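Local coordinates for pyruvate carboxylase n-terminal domain (Aquifex aeolicus, PDB 1ULZ), which is a biotin carboxylase subunit of pyruvate carboxylase, with an ATP-grasp domain set between N- and C-terminal biotin carboxylase domains, at residues A[61-64]-A[65-69]; A[180-183]-A[184-188]. The protein carries 1 engineered substitution. One frame throughout, in Å; residues are numbered along the deposited sequence.

In the fold
Contacts 1 and 2 each span about two turns of a single helix, and both lie at the periphery of the chain, partly buried, with centres about 53 Å apart. Contact 1 belongs to helix 62-71 beside the parallel sheet of the N-terminal domain; contact 2 belongs to helix 173-189 of the ATP-grasp region. In both, a glutamine reaches one turn ahead to a side-chain oxygen, of Asn67 in contact 1 and of Glu186 in contact 2. Contact 1 adds a capped helix start and aliphatic side chains turned to the sheet and to helix 88-96. Contact 2 is more polar, with a serine, an arginine and a glutamate that also meets the glycine-rich loop.

Contact 1: residues A[61-64]-A[65-69]; sequences NKQR and IINLA
Asn61 and Ile65 meet at the N-terminus of helix 62-71, which packs beside the parallel sheet of the Rossmann-like N-terminal domain. Asn61 is the N-cap, following directly on helix 57-60. Its carbonyl O accepts from Ile65 N at 3.2 Å, while its side-chain OD1 accepts from Arg64 N at 3.1 Å, with the donor standing above the plane of the side-chain carbonyl. The side-chain bond is the cap; the carbonyl opens the regular i to i+4 series of the helix. The amide ND2 of Asn61 is held in turn by Asp57, which also forms a salt bridge with Arg64, so a single carboxylate serves the cap and the arginine three residues on.

The backbone bonds continue from Lys62 O to Ile66 N, from Gln63 O to Asn67 N (2.8 Å) and from Arg64 O to Leu68 N (2.9 Å).

Aliphatic contacts lie on the inner side. Ile65 sets CG1 beside its own backbone N (chi1 -71°), which lays this carbon against Asn61 O at 3.4 Å. Ile66 does likewise, its CG1 lying 3.4 Å from Lys62 O. Beyond the two segments, Ile65 and Leu68 meet Ile31 of strand 28-32, whereas Ile66 reaches Phe90 and Met93 of helix 88-96, so neighbouring isoleucines join the helix to different elements.

The polar side-chain pair is on the exposed side. Gln63 carries CG opposite its backbone N and then bends at chi2 (58°), turning its amide forward along the helix to Asn67. The two amide planes are 53° apart, and the methylene CG of Gln63 approaches Asn67 ND2 at 3.7 Å. NE2 of Gln63 donates to OD1 of Asn67 at 2.5 Å, a separation so short that its exact value is doubtful.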
loop_
_atom_site.group_PDB
_atom_site.type_symbol
_atom_site.label_atom_id
_atom_site.label_comp_id
_atom_site.label_asym_id
_atom_site.label_seq_id
_atom_site.Cartn_x
_atom_site.Cartn_y
_atom_site.Cartn_z
ATOM N N ASN A 61 16.538 -29.599 -6.978
ATOM C CA ASN A 61 17.817 -30.289 -6.921
ATOM C C ASN A 61 18.649 -29.699 -5.793
ATOM O O ASN A 61 19.332 -28.688 -5.958
ATOM C CB ASN A 61 18.560 -30.169 -8.251
ATOM C CG ASN A 61 19.702 -31.156 -8.357
ATOM O OD1 ASN A 61 20.588 -31.180 -7.505
ATOM N ND2 ASN A 61 19.684 -31.983 -9.401
ATOM N N LYS A 62 18.576 -30.354 -4.641
ATOM C CA LYS A 62 19.275 -29.918 -3.439
ATOM C C LYS A 62 20.772 -29.622 -3.577
ATOM O O LYS A 62 21.238 -28.543 -3.196
ATOM C CB LYS A 62 19.057 -30.951 -2.324
ATOM C CG LYS A 62 17.605 -31.105 -1.895
ATOM C CD LYS A 62 17.471 -31.996 -0.659
ATOM C CE LYS A 62 17.936 -33.417 -0.937
ATOM N NZ LYS A 62 17.052 -34.079 -1.943
ATOM N N GLN A 63 21.524 -30.569 -4.122
ATOM C CA GLN A 63 22.964 -30.393 -4.256
ATOM C C GLN A 63 23.388 -29.329 -5.263
ATOM O O GLN A 63 24.326 -28.575 -5.013
ATOM C CB GLN A 63 23.624 -31.727 -4.610
ATOM C CG GLN A 63 25.130 -31.674 -4.540
ATOM C CD GLN A 63 25.608 -31.261 -3.163
ATOM O OE1 GLN A 63 25.176 -31.826 -2.158
ATOM N NE2 GLN A 63 26.506 -30.279 -3.106
ATOM N N ARG A 64 22.712 -29.263 -6.403
ATOM C CA ARG A 64 23.069 -28.263 -7.408
ATOM C C ARG A 64 22.900 -26.851 -6.851
ATOM O O ARG A 64 23.737 -25.972 -7.080
ATOM C CB ARG A 64 22.200 -28.413 -8.659
ATOM C CG ARG A 64 22.617 -27.473 -9.773
ATOM C CD ARG A 64 21.729 -27.591 -11.000
ATOM N NE ARG A 64 21.887 -28.872 -11.678
ATOM C CZ ARG A 64 20.895 -29.731 -11.877
ATOM N NH1 ARG A 64 21.120 -30.880 -12.507
ATOM N NH2 ARG A 64 19.674 -29.441 -11.441
ATOM N N ILE A 65 21.814 -26.645 -6.113
ATOM C CA ILE A 65 21.525 -25.342 -5.531
ATOM C C ILE A 65 22.551 -24.975 -4.463
ATOM O O ILE A 65 23.022 -23.837 -4.408
ATOM C CB ILE A 65 20.090 -25.316 -4.959
ATOM C CG1 ILE A 65 19.090 -25.314 -6.122
ATOM C CG2 ILE A 65 19.890 -24.092 -4.069
ATOM C CD1 ILE A 65 17.657 -25.559 -5.717
ATOM N N ILE A 66 22.906 -25.937 -3.616
ATOM C CA ILE A 66 23.909 -25.695 -2.584
ATOM C C ILE A 66 25.239 -25.368 -3.262
ATOM O O ILE A 66 25.920 -24.410 -2.893
ATOM C CB ILE A 66 24.068 -26.931 -1.657
ATOM C CG1 ILE A 66 22.913 -26.964 -0.652
ATOM C CG2 ILE A 66 25.410 -26.891 -0.942
ATOM C CD1 ILE A 66 22.930 -28.150 0.285
ATOM N N ASN A 67 25.598 -26.147 -4.279
ATOM C CA ASN A 67 26.846 -25.905 -4.992
ATOM C C ASN A 67 26.909 -24.522 -5.624
ATOM O O ASN A 67 27.942 -23.854 -5.554
ATOM C CB ASN A 67 27.068 -26.969 -6.068
ATOM C CG ASN A 67 27.432 -28.316 -5.479
ATOM O OD1 ASN A 67 27.699 -28.427 -4.281
ATOM N ND2 ASN A 67 27.452 -29.343 -6.317
ATOM N N LEU A 68 25.816 -24.092 -6.249
ATOM C CA LEU A 68 25.792 -22.774 -6.875
ATOM C C LEU A 68 26.011 -21.696 -5.814
ATOM O O LEU A 68 26.829 -20.799 -5.992
ATOM C CB LEU A 68 24.453 -22.542 -7.596
ATOM C CG LEU A 68 24.225 -21.146 -8.198
ATOM C CD1 LEU A 68 25.273 -20.846 -9.250
ATOM C CD2 LEU A 68 22.832 -21.073 -8.802
ATOM N N ALA A 69 25.283 -21.787 -4.706
ATOM C CA ALA A 69 25.428 -20.812 -3.625
ATOM C C ALA A 69 26.897 -20.709 -3.227
ATOM O O ALA A 69 27.448 -19.617 -3.103
ATOM C CB ALA A 69 24.593 -21.233 -2.424
#

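Contact 2: residues A[180-183]-A[184-188]; sequences YEQA and SREAE
Ser184 and Tyr180 are one turn apart in helix 173-189 of the ATP-grasp region, and regular i to i+4 backbone bonds join the two segments throughout. Ser184 N donates to Tyr180 O, and the side chain of the serine folds back onto the same turn. Its OG lies between its own backbone N and carbonyl carbon (chi1 54°), which places it 3.0 Å from Tyr180 O and 3.2 Å from Glu181 O. Either carbonyl could take the single hydroxyl proton.

Arg185 N bonds to Glu181 O at 2.9 Å. Its side chain starts opposite the backbone N and bends at chi3, bringing the guanidinium back over that turn, so that Glu181 O sits over one face, 3.9 Å above the plane. OE1 of Gln182 lies at the guanidinium edge, in its plane, 3.6 Å from NH1. The carboxylate of Glu181 is also near, but its OE1 stays 4.4 Å from Arg185 NH2, beyond a salt bridge, leaving a long-range attraction at most.

Glu186 N donates to Gln182 O, and its extended side chain divides its oxygens between two partner sets. OE2 forms a salt bridge with Arg168 of strand 168-170 and accepts from Gly164 N in the glycine-rich loop, linking the helix to that loop and strand. OE1 serves Gln182 through a nearly straight bond (163°): NE2, with its partner close to its amide plane, meets OE1 at 2.6 Å on the anti side, 23° out of the carboxylate plane.

The methyl of Ala183 faces Leu196 of strand 196-200, and Ala187 N closes the next turn on Ala183 O at 3.1 Å. Glu188 carries the pattern on, its N donating to Ser184 O.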
loop_
_atom_site.group_PDB
_atom_site.type_symbol
_atom_site.label_atom_id
_atom_site.label_comp_id
_atom_site.label_asym_id
_atom_site.label_seq_id
_atom_site.Cartn_x
_atom_site.Cartn_y
_atom_site.Cartn_z
ATOM N N TYR A 180 -21.899 -48.313 15.172
ATOM C CA TYR A 180 -20.901 -49.192 15.763
ATOM C C TYR A 180 -21.186 -50.645 15.396
ATOM O O TYR A 180 -20.277 -51.397 15.060
ATOM C CB TYR A 180 -20.890 -49.054 17.290
ATOM C CG TYR A 180 -19.730 -49.776 17.939
ATOM C CD1 TYR A 180 -18.536 -49.116 18.204
ATOM C CD2 TYR A 180 -19.810 -51.132 18.239
ATOM C CE1 TYR A 180 -17.452 -49.785 18.749
ATOM C CE2 TYR A 180 -18.732 -51.811 18.783
ATOM C CZ TYR A 180 -17.554 -51.134 19.036
ATOM O OH TYR A 180 -16.472 -51.805 19.575
ATOM N N GLU A 181 -22.455 -51.035 15.460
ATOM C CA GLU A 181 -22.839 -52.403 15.143
ATOM C C GLU A 181 -22.652 -52.716 13.663
ATOM O O GLU A 181 -22.154 -53.788 13.308
ATOM C CB GLU A 181 -24.288 -52.646 15.568
ATOM C CG GLU A 181 -24.534 -52.222 17.006
ATOM C CD GLU A 181 -25.831 -52.750 17.579
ATOM O OE1 GLU A 181 -26.862 -52.730 16.873
ATOM O OE2 GLU A 181 -25.822 -53.172 18.754
ATOM N N GLN A 182 -23.037 -51.776 12.803
ATOM C CA GLN A 182 -22.898 -51.962 11.362
ATOM C C GLN A 182 -21.433 -52.082 10.982
ATOM O O GLN A 182 -21.060 -52.892 10.127
ATOM C CB GLN A 182 -23.519 -50.786 10.611
ATOM C CG GLN A 182 -23.325 -50.823 9.092
ATOM C CD GLN A 182 -23.869 -52.092 8.438
ATOM O OE1 GLN A 182 -24.944 -52.580 8.796
ATOM N NE2 GLN A 182 -23.132 -52.619 7.461
ATOM N N ALA A 183 -20.601 -51.274 11.627
ATOM C CA ALA A 183 -19.176 -51.277 11.350
ATOM C C ALA A 183 -18.494 -52.564 11.802
ATOM O O ALA A 183 -17.664 -53.119 11.075
ATOM C CB ALA A 183 -18.512 -50.072 12.016
ATOM N N SER A 184 -18.823 -53.034 13.004
ATOM C CA SER A 184 -18.204 -54.252 13.519
ATOM C C SER A 184 -18.750 -55.462 12.780
ATOM O O SER A 184 -18.094 -56.503 12.690
ATOM C CB SER A 184 -18.440 -54.386 15.032
ATOM O OG SER A 184 -19.815 -54.307 15.362
ATOM N N ARG A 185 -19.948 -55.307 12.236
ATOM C CA ARG A 185 -20.600 -56.364 11.486
ATOM C C ARG A 185 -19.819 -56.553 10.189
ATOM O O ARG A 185 -19.492 -57.676 9.797
ATOM C CB ARG A 185 -22.038 -55.946 11.202
ATOM C CG ARG A 185 -22.866 -56.948 10.461
ATOM C CD ARG A 185 -24.323 -56.515 10.516
ATOM N NE ARG A 185 -24.841 -56.535 11.883
ATOM C CZ ARG A 185 -25.577 -55.563 12.420
ATOM N NH1 ARG A 185 -25.882 -54.481 11.707
ATOM N NH2 ARG A 185 -26.013 -55.673 13.672
ATOM N N GLU A 186 -19.497 -55.440 9.540
ATOM C CA GLU A 186 -18.743 -55.483 8.293
ATOM C C GLU A 186 -17.344 -56.039 8.505
ATOM O O GLU A 186 -16.797 -56.707 7.630
ATOM C CB GLU A 186 -18.665 -54.081 7.681
ATOM C CG GLU A 186 -20.020 -53.553 7.248
ATOM C CD GLU A 186 -19.957 -52.141 6.730
ATOM O OE1 GLU A 186 -21.021 -51.601 6.346
ATOM O OE2 GLU A 186 -18.843 -51.571 6.712
ATOM N N ALA A 187 -16.761 -55.772 9.671
ATOM C CA ALA A 187 -15.419 -56.265 9.965
ATOM C C ALA A 187 -15.406 -57.784 10.170
ATOM O O ALA A 187 -14.518 -58.476 9.679
ATOM C CB ALA A 187 -14.860 -55.557 11.208
ATOM N N GLU A 188 -16.387 -58.304 10.898
ATOM C CA GLU A 188 -16.456 -59.741 11.144
ATOM C C GLU A 188 -16.567 -60.545 9.845
ATOM O O GLU A 188 -15.885 -61.569 9.671
ATOM C CB GLU A 188 -17.649 -60.063 12.054
ATOM C CG GLU A 188 -17.578 -59.385 13.426
ATOM C CD GLU A 188 -18.700 -59.814 14.359
ATOM O OE1 GLU A 188 -18.825 -61.044 14.605
ATOM O OE2 GLU A 188 -19.451 -58.927 14.850
#